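Local coordinates for uncharacterized protein (Parabacteroides merdae, PDB 4MXN), which is of unknown function but probably acts as a family 28 glycosyl hydrolase, a right-handed parallel beta-helix family whose members typically hydrolyse pectic polysaccharides, at residues I118-S123 with L166-N171; R122-R127 with A191-R196. One frame throughout, in Å; residues are numbered along the deposited sequence.

Contact 1. Residues I118-S123 with L166-N171; sequences IIDGRS and LQDAAN
Strands 118-120 and 165-167 stack in parallel as neighbouring rungs of a beta-helix, with Ile119 beside Leu166 and Asp120 beside Gln167. Two backbone bonds join them: Gln167 N to Ile119 O and Gly121 N to Gln167 O, both 2.8 Å long and nearly straight. On one face Leu166 runs alongside Ile119, with Ile119 CD1 3.7 Å from Leu166 CD2. On the other face Ile118 CG2 rests on Gln167 CB. The Gln167 amide is turned 74° from the Asp120 carboxylate without bonding to it. Gly121 has no CB, which lets Asp168 O and Ala169 come close to its CA.

Past the strands Asp168 reaches the start of helix 123-136. Its CG stands opposite the backbone N (chi1 -172°), which carries the carboxylate to Ser123. Ser123 OG donates to Asp168 OD1 over 2.5 Å, and Ser123 N donates to Asp168 OD2 over 3.0 Å. Both donors sit out of the carboxylate plane, the amide by 63°. Asp168 OD1 also accepts from Ala193 N. Asp120 OD1 takes Arg122 N at 3.1 Å and closes an Asx turn. An alanine in place of Asp168 would probably leave Ser123 OG and Ala193 N without their carboxylate partner, and Ser123 N with only a weak bond to the carbonyl of that residue. Asp120 OD1 and Asp168 OD2 stand 4.2 Å apart. A water lies between them, though its approach to Asp120 OD1 is too short to be certain. The backbone donors Arg122 N and Ser123 N each meet one of the two carboxylates, and so tie the strand ends to the helix start.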
loop_
_atom_site.group_PDB
_atom_site.type_symbol
_atom_site.label_atom_id
_atom_site.label_comp_id
_atom_site.label_asym_id
_atom_site.label_seq_id
_atom_site.Cartn_x
_atom_site.Cartn_y
_atom_site.Cartn_z
ATOM N N ILE A 118 9.007 0.863 6.285
ATOM C CA ILE A 118 7.897 1.814 6.247
ATOM C C ILE A 118 7.512 2.146 4.805
ATOM O O ILE A 118 8.379 2.222 3.930
ATOM C CB ILE A 118 8.325 3.135 7.016
ATOM C CG1 ILE A 118 8.627 2.872 8.510
ATOM C CG2 ILE A 118 7.320 4.314 6.845
ATOM C CD1 ILE A 118 9.502 3.993 9.235
ATOM N N ILE A 119 6.209 2.330 4.576
ATOM C CA ILE A 119 5.623 2.900 3.358
ATOM C C ILE A 119 5.082 4.258 3.812
ATOM O O ILE A 119 4.182 4.304 4.663
ATOM C CB ILE A 119 4.569 2.030 2.636
ATOM C CG1 ILE A 119 5.073 0.589 2.437
ATOM C CG2 ILE A 119 4.194 2.688 1.295
ATOM C CD1 ILE A 119 4.008 -0.429 1.772
ATOM N N ASP A 120 5.692 5.356 3.318
ATOM C CA ASP A 120 5.394 6.739 3.722
ATOM C C ASP A 120 4.622 7.471 2.627
ATOM O O ASP A 120 5.167 7.740 1.542
ATOM C CB ASP A 120 6.702 7.489 4.064
ATOM C CG ASP A 120 6.547 8.912 4.622
ATOM O OD1 ASP A 120 5.417 9.459 4.580
ATOM O OD2 ASP A 120 7.566 9.499 5.034
ATOM N N GLY A 121 3.375 7.816 2.952
ATOM C CA GLY A 121 2.452 8.448 2.010
ATOM C C GLY A 121 2.631 9.918 1.732
ATOM O O GLY A 121 2.062 10.418 0.750
ATOM N N ARG A 122 3.384 10.646 2.603
ATOM C CA ARG A 122 3.615 12.100 2.472
ATOM C C ARG A 122 2.310 12.825 2.124
ATOM O O ARG A 122 2.256 13.623 1.192
ATOM C CB ARG A 122 4.701 12.378 1.409
ATOM C CG ARG A 122 6.070 11.816 1.817
ATOM C CD ARG A 122 7.219 12.680 1.382
ATOM N NE ARG A 122 7.180 14.044 1.917
ATOM C CZ ARG A 122 7.349 15.136 1.177
ATOM N NH1 ARG A 122 7.540 15.036 -0.132
ATOM N NH2 ARG A 122 7.320 16.340 1.740
ATOM N N SER A 123 1.240 12.509 2.877
ATOM C CA SER A 123 -0.124 12.952 2.627
ATOM C C SER A 123 -0.291 14.448 2.323
ATOM O O SER A 123 -0.956 14.757 1.344
ATOM C CB SER A 123 -1.035 12.561 3.785
ATOM O OG SER A 123 -0.766 13.302 4.962
ATOM N N LEU A 166 2.636 1.322 7.810
ATOM C CA LEU A 166 1.935 2.108 6.790
ATOM C C LEU A 166 1.745 3.475 7.397
ATOM O O LEU A 166 1.035 3.621 8.395
ATOM C CB LEU A 166 0.599 1.414 6.414
ATOM C CG LEU A 166 0.763 0.005 5.815
ATOM C CD1 LEU A 166 -0.568 -0.624 5.523
ATOM C CD2 LEU A 166 1.638 0.046 4.557
ATOM N N GLN A 167 2.456 4.457 6.866
ATOM C CA GLN A 167 2.474 5.768 7.489
ATOM C C GLN A 167 1.987 6.893 6.601
ATOM O O GLN A 167 2.454 7.065 5.469
ATOM C CB GLN A 167 3.911 6.058 7.938
ATOM C CG GLN A 167 4.171 7.427 8.565
ATOM C CD GLN A 167 5.594 7.509 9.051
ATOM O OE1 GLN A 167 5.979 6.871 10.030
ATOM N NE2 GLN A 167 6.417 8.230 8.333
ATOM N N ASP A 168 1.123 7.736 7.191
ATOM C CA ASP A 168 0.678 9.019 6.638
ATOM C C ASP A 168 0.138 8.882 5.216
ATOM O O ASP A 168 0.518 9.618 4.310
ATOM C CB ASP A 168 1.852 10.025 6.700
ATOM C CG ASP A 168 1.500 11.444 6.332
ATOM O OD1 ASP A 168 0.408 11.908 6.742
ATOM O OD2 ASP A 168 2.322 12.100 5.645
ATOM N N ALA A 169 -0.790 7.954 5.054
ATOM C CA ALA A 169 -1.470 7.672 3.811
ATOM C C ALA A 169 -2.127 8.943 3.254
ATOM O O ALA A 169 -2.746 9.688 4.016
ATOM C CB ALA A 169 -2.530 6.599 4.050
ATOM N N ALA A 170 -1.986 9.179 1.923
ATOM C CA ALA A 170 -2.597 10.326 1.238
ATOM C C ALA A 170 -4.107 10.154 1.131
ATOM O O ALA A 170 -4.825 11.119 0.900
ATOM C CB ALA A 170 -1.993 10.490 -0.147
ATOM N N ASN A 171 -4.587 8.914 1.296
ATOM C CA ASN A 171 -6.007 8.605 1.255
ATOM C C ASN A 171 -6.257 7.579 2.380
ATOM O O ASN A 171 -5.978 7.896 3.524
ATOM C CB ASN A 171 -6.401 8.133 -0.142
ATOM C CG ASN A 171 -7.849 8.425 -0.491
ATOM O OD1 ASN A 171 -8.737 8.384 0.355
ATOM N ND2 ASN A 171 -8.122 8.697 -1.757
HETATM O O HOH W 1 5.075 11.534 5.817
#

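Contact 2. Residues R122-R127 with A191-R196; sequences RSIAVR and AGASDR
Arg127 and Arg196 meet in a flat guanidinium stack, centres 3.9 Å apart and planes 2° from parallel. The two arginines come from opposite directions and overlap at their ends. A bend at each CG-CD bond lays one guanidinium flat over the other. Arg196 NH1 lies over the middle of the Arg127 group, 3.3 Å from Arg127 CZ. The two cations are probably made tolerable by carbonyls at their rims: Arg127 NH1 donates to Ala170 O, Arg196 NE to Asn171 O and Arg196 NH2 to Ala169 O. Asp195 adds a long salt bridge to Arg196, in which no N-H points at the oxygen.

The apolar part is small: Ala193 CB touches Ile124 CD1 at 3.8 Å. Ala193 CB also makes a van der Waals contact with Ser123 OG.

No direct hydrogen bond crosses the contact. A water accepts from Arg196 NH2 at the guanidinium edge and donates to Ser123 OG over 2.9 Å; that hydroxyl gives its own proton to Asp168.

Within 191-196 a type II' turn runs from Ala191 to Ser194, and Ser194 OG accepts from Arg196 N in an ST turn. At the protein surface, the first turn of helix 123-136 thus packs against the loop between strands 182-190 and 199-202.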
loop_
_atom_site.group_PDB
_atom_site.type_symbol
_atom_site.label_atom_id
_atom_site.label_comp_id
_atom_site.label_asym_id
_atom_site.label_seq_id
_atom_site.Cartn_x
_atom_site.Cartn_y
_atom_site.Cartn_z
ATOM N N ARG A 122 3.384 10.646 2.603
ATOM C CA ARG A 122 3.615 12.100 2.472
ATOM C C ARG A 122 2.310 12.825 2.124
ATOM O O ARG A 122 2.256 13.623 1.192
ATOM C CB ARG A 122 4.701 12.378 1.409
ATOM C CG ARG A 122 6.070 11.816 1.817
ATOM C CD ARG A 122 7.219 12.680 1.382
ATOM N NE ARG A 122 7.180 14.044 1.917
ATOM C CZ ARG A 122 7.349 15.136 1.177
ATOM N NH1 ARG A 122 7.540 15.036 -0.132
ATOM N NH2 ARG A 122 7.320 16.340 1.740
ATOM N N SER A 123 1.240 12.509 2.877
ATOM C CA SER A 123 -0.124 12.952 2.627
ATOM C C SER A 123 -0.291 14.448 2.323
ATOM O O SER A 123 -0.956 14.757 1.344
ATOM C CB SER A 123 -1.035 12.561 3.785
ATOM O OG SER A 123 -0.766 13.302 4.962
ATOM N N ILE A 124 0.286 15.357 3.126
ATOM C CA ILE A 124 0.088 16.799 2.921
ATOM C C ILE A 124 0.657 17.225 1.562
ATOM O O ILE A 124 -0.066 17.837 0.772
ATOM C CB ILE A 124 0.633 17.665 4.103
ATOM C CG1 ILE A 124 -0.190 17.347 5.400
ATOM C CG2 ILE A 124 0.645 19.198 3.747
ATOM C CD1 ILE A 124 0.035 18.173 6.605
ATOM N N ALA A 125 1.899 16.865 1.270
ATOM C CA ALA A 125 2.550 17.230 0.001
ATOM C C ALA A 125 1.891 16.569 -1.213
ATOM O O ALA A 125 1.733 17.227 -2.238
ATOM C CB ALA A 125 4.026 16.879 0.055
ATOM N N VAL A 126 1.471 15.289 -1.089
ATOM C CA VAL A 126 0.805 14.551 -2.186
ATOM C C VAL A 126 -0.586 15.172 -2.453
ATOM O O VAL A 126 -0.930 15.436 -3.614
ATOM C CB VAL A 126 0.732 13.024 -1.898
ATOM C CG1 VAL A 126 -0.229 12.319 -2.859
ATOM C CG2 VAL A 126 2.115 12.381 -1.965
ATOM N N ARG A 127 -1.380 15.415 -1.387
ATOM C CA ARG A 127 -2.723 16.015 -1.537
ATOM C C ARG A 127 -2.653 17.456 -2.076
ATOM O O ARG A 127 -3.534 17.849 -2.840
ATOM C CB ARG A 127 -3.511 15.973 -0.223
ATOM C CG ARG A 127 -3.914 14.543 0.159
ATOM C CD ARG A 127 -4.623 14.460 1.508
ATOM N NE ARG A 127 -5.960 15.027 1.459
ATOM C CZ ARG A 127 -7.058 14.349 1.171
ATOM N NH1 ARG A 127 -6.988 13.057 0.868
ATOM N NH2 ARG A 127 -8.231 14.960 1.149
ATOM N N ALA A 191 -1.261 7.120 11.452
ATOM C CA ALA A 191 -2.106 8.115 10.783
ATOM C C ALA A 191 -1.301 9.227 10.123
ATOM O O ALA A 191 -1.664 9.643 9.028
ATOM C CB ALA A 191 -3.094 8.724 11.770
ATOM N N GLY A 192 -0.228 9.676 10.779
ATOM C CA GLY A 192 0.570 10.807 10.320
ATOM C C GLY A 192 -0.324 12.026 10.368
ATOM O O GLY A 192 -0.912 12.312 11.409
ATOM N N ALA A 193 -0.528 12.686 9.221
ATOM C CA ALA A 193 -1.433 13.837 9.152
ATOM C C ALA A 193 -2.854 13.428 8.663
ATOM O O ALA A 193 -3.735 14.268 8.558
ATOM C CB ALA A 193 -0.842 14.895 8.241
ATOM N N SER A 194 -3.071 12.148 8.358
ATOM C CA SER A 194 -4.365 11.659 7.847
ATOM C C SER A 194 -5.458 11.535 8.933
ATOM O O SER A 194 -5.216 10.943 9.991
ATOM C CB SER A 194 -4.188 10.296 7.185
ATOM O OG SER A 194 -5.445 9.769 6.789
ATOM N N ASP A 195 -6.674 12.022 8.626
ATOM C CA ASP A 195 -7.834 11.853 9.514
ATOM C C ASP A 195 -8.791 10.815 8.903
ATOM O O ASP A 195 -9.917 10.644 9.384
ATOM C CB ASP A 195 -8.549 13.208 9.762
ATOM C CG ASP A 195 -9.196 13.886 8.560
ATOM O OD1 ASP A 195 -9.035 13.382 7.422
ATOM O OD2 ASP A 195 -9.904 14.893 8.761
ATOM N N ARG A 196 -8.337 10.153 7.818
ATOM C CA ARG A 196 -9.103 9.177 7.051
ATOM C C ARG A 196 -9.022 7.772 7.655
ATOM O O ARG A 196 -8.201 7.516 8.541
ATOM C CB ARG A 196 -8.617 9.171 5.585
ATOM C CG ARG A 196 -8.946 10.498 4.871
ATOM C CD ARG A 196 -8.157 10.713 3.583
ATOM N NE ARG A 196 -6.702 10.830 3.810
ATOM C CZ ARG A 196 -6.072 11.963 4.108
ATOM N NH1 ARG A 196 -6.754 13.093 4.252
ATOM N NH2 ARG A 196 -4.752 11.972 4.273
HETATM O O HOH W 2 -3.444 14.364 5.090
#

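How the contacts relate
From the N terminus, the chain passes from strand 118-120 through a short turn into helix 123-136. Contact 1 closes the shorter loop, when strand 165-167 returns one rung later beside 118-120. Contact 2 closes a longer one, with the turn after strand 182-190 coming back to the helix. The two loops overlap, sharing Arg122 and Ser123 at their start, and neither contains the other: contact 1 both begins and ends earlier, so they cross. Segment 166-171 sits between the other two and touches both the helix and the 191-196 turn. Together the contacts fasten helix 123-136 to the loops of two successive rungs.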